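Local coordinates for protein Phikz039 (Pseudomonas phage phikz, PDB 3ZBQ) that belongs to the tubulin/FtsZ family as the phage protein PhuZ, and binds guanosine-5'-diphosphate, at residues Val128-Gly133 with Gln180-Val185. Numbering follows the deposited sequence.
With GDP (guanosine-5'-diphosphate), chain B.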
# COMPACT_ATOMS: atom_id res chain seq x y z
N VAL A 128 6.40 -4.17 3.91
CA VAL A 128 5.87 -4.24 2.55
C VAL A 128 4.50 -3.55 2.54
O VAL A 128 3.74 -3.70 3.49
CB VAL A 128 5.71 -5.70 2.08
CG1 VAL A 128 4.91 -5.76 0.78
CG2 VAL A 128 7.08 -6.35 1.91
N SER A 129 4.22 -2.79 1.50
CA SER A 129 2.89 -2.18 1.35
C SER A 129 2.09 -2.88 0.28
O SER A 129 2.62 -3.20 -0.80
CB SER A 129 3.01 -0.69 0.98
OG SER A 129 3.36 0.08 2.12
N VAL A 130 0.81 -3.10 0.56
CA VAL A 130 -0.12 -3.59 -0.45
C VAL A 130 -1.10 -2.44 -0.72
O VAL A 130 -1.82 -2.00 0.18
CB VAL A 130 -0.83 -4.89 0.00
CG1 VAL A 130 -1.77 -5.38 -1.08
CG2 VAL A 130 0.21 -5.98 0.32
N VAL A 131 -1.07 -1.92 -1.94
CA VAL A 131 -1.75 -0.65 -2.25
C VAL A 131 -2.64 -0.72 -3.49
O VAL A 131 -2.48 -1.60 -4.33
CB VAL A 131 -0.72 0.50 -2.40
CG1 VAL A 131 0.19 0.57 -1.17
CG2 VAL A 131 0.14 0.32 -3.67
N ILE A 132 -3.59 0.22 -3.58
CA ILE A 132 -4.58 0.26 -4.67
C ILE A 132 -4.59 1.62 -5.37
O ILE A 132 -4.87 2.65 -4.75
CB ILE A 132 -6.01 -0.03 -4.14
CG1 ILE A 132 -6.05 -1.36 -3.39
CG2 ILE A 132 -7.02 -0.04 -5.29
CD1 ILE A 132 -7.29 -1.55 -2.53
N GLY A 133 -4.28 1.62 -6.67
CA GLY A 133 -4.33 2.86 -7.44
C GLY A 133 -5.72 3.10 -8.00
O GLY A 133 -6.41 2.16 -8.39
N GLN A 180 -9.91 -9.85 -4.24
CA GLN A 180 -9.52 -11.26 -4.24
C GLN A 180 -8.03 -11.42 -4.55
O GLN A 180 -7.34 -12.24 -3.91
CB GLN A 180 -10.37 -12.06 -5.23
CG GLN A 180 -9.99 -13.54 -5.32
CD GLN A 180 -10.09 -14.28 -3.98
OE1 GLN A 180 -9.25 -15.11 -3.66
NE2 GLN A 180 -11.13 -13.97 -3.21
N ASN A 181 -7.52 -10.66 -5.52
CA ASN A 181 -6.09 -10.72 -5.80
C ASN A 181 -5.27 -10.26 -4.60
O ASN A 181 -4.25 -10.85 -4.26
CB ASN A 181 -5.70 -9.93 -7.05
CG ASN A 181 -4.32 -10.35 -7.60
OD1 ASN A 181 -3.35 -9.59 -7.56
ND2 ASN A 181 -4.24 -11.58 -8.10
N ILE A 182 -5.75 -9.23 -3.92
CA ILE A 182 -5.07 -8.74 -2.73
C ILE A 182 -5.04 -9.78 -1.61
O ILE A 182 -4.02 -9.96 -0.95
CB ILE A 182 -5.69 -7.41 -2.25
CG1 ILE A 182 -5.27 -6.28 -3.21
CG2 ILE A 182 -5.27 -7.12 -0.81
CD1 ILE A 182 -5.97 -4.95 -2.95
N LEU A 183 -6.15 -10.49 -1.39
CA LEU A 183 -6.20 -11.53 -0.36
C LEU A 183 -5.20 -12.64 -0.68
O LEU A 183 -4.50 -13.15 0.22
CB LEU A 183 -7.60 -12.11 -0.25
CG LEU A 183 -8.66 -11.08 0.15
CD1 LEU A 183 -10.04 -11.71 0.09
CD2 LEU A 183 -8.38 -10.53 1.54
N GLU A 184 -5.13 -13.00 -1.95
CA GLU A 184 -4.15 -14.00 -2.39
C GLU A 184 -2.74 -13.55 -2.03
O GLU A 184 -1.91 -14.36 -1.60
CB GLU A 184 -4.27 -14.24 -3.90
CG GLU A 184 -5.55 -14.94 -4.31
CD GLU A 184 -5.29 -16.22 -5.08
OE1 GLU A 184 -4.37 -16.21 -5.94
OE2 GLU A 184 -5.99 -17.22 -4.82
N VAL A 185 -2.45 -12.27 -2.21
CA VAL A 185 -1.13 -11.73 -1.89
C VAL A 185 -0.86 -11.74 -0.39
O VAL A 185 0.20 -12.18 0.06
CB VAL A 185 -0.94 -10.31 -2.47
CG1 VAL A 185 0.27 -9.62 -1.85
CG2 VAL A 185 -0.81 -10.36 -4.00
PB GDP B . -9.63 6.48 2.76
O1B GDP B . -10.53 5.97 3.85
O2B GDP B . -8.27 5.82 2.84
O3B GDP B . -9.48 7.99 2.81
O3A GDP B . -10.23 6.15 1.31
PA GDP B . -10.87 4.75 0.84
O1A GDP B . -12.10 4.30 1.59
O2A GDP B . -9.80 3.67 0.85
O5' GDP B . -11.28 5.07 -0.66
C5' GDP B . -10.34 5.58 -1.60
C4' GDP B . -10.45 4.78 -2.89
O4' GDP B . -9.98 3.45 -2.66
C3' GDP B . -11.87 4.61 -3.40
O3' GDP B . -12.23 5.71 -4.24
C2' GDP B . -11.79 3.31 -4.17
O2' GDP B . -11.25 3.56 -5.47
C1' GDP B . -10.72 2.52 -3.45
N9 GDP B . -11.28 1.52 -2.52
C8 GDP B . -11.89 1.74 -1.34
N7 GDP B . -12.25 0.56 -0.76
C5 GDP B . -11.85 -0.43 -1.58
C6 GDP B . -11.90 -1.91 -1.58
O6 GDP B . -12.43 -2.55 -0.63
N1 GDP B . -11.35 -2.55 -2.63
C2 GDP B . -10.78 -1.89 -3.67
N2 GDP B . -10.26 -2.59 -4.71
N3 GDP B . -10.70 -0.54 -3.72
C4 GDP B . -11.21 0.21 -2.73
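With CG1 turned beside the backbone N in both I132 (chi1 -55°) and I182 (chi1 -73°), and each chain then extended to CD1, the two isoleucine side chains cross at about a right angle, CD1 of I182 against CG1 and CD1 of I132. The case illustrates how an alpha/beta nucleotide-binding domain of the tubulin/FtsZ fold packs a helix against a central strand through aliphatic branches. Strand 127-133 lies in the parallel part of the sheet between strands 97-103 and 163-168, and helix 175-192 packs on it nearly antiparallel: the short segments run at 175°, their axes 10.1 Å apart. No hydrogen bond links them. I182 is the central side chain. Its CD1 reaches I132 CG1 at 3.6 Å, whereas its CG2 branch lies 3.9 Å from V130 CG1, the two side chains passing alongside in opposite senses. One turn further along the helix, V185 CG1 approaches the other methyl of the valine, V130 CG2, at 4.2 Å. Neighbours extend the apolar layer: I182 also touches I19 of helix 13-23, and I132 touches A15. Helix 175-192 also supplies N179, whose OD1 is hydrogen-bonded to GDP. I132 is shared by the strand-helix packing and the GDP pocket: its CG2 comes in obliquely near GDP N3 (4.0 Å), while its CD1, 3.7 Å from I182 CD1, sits over the face of the guanine, 3.7 Å from GDP C2.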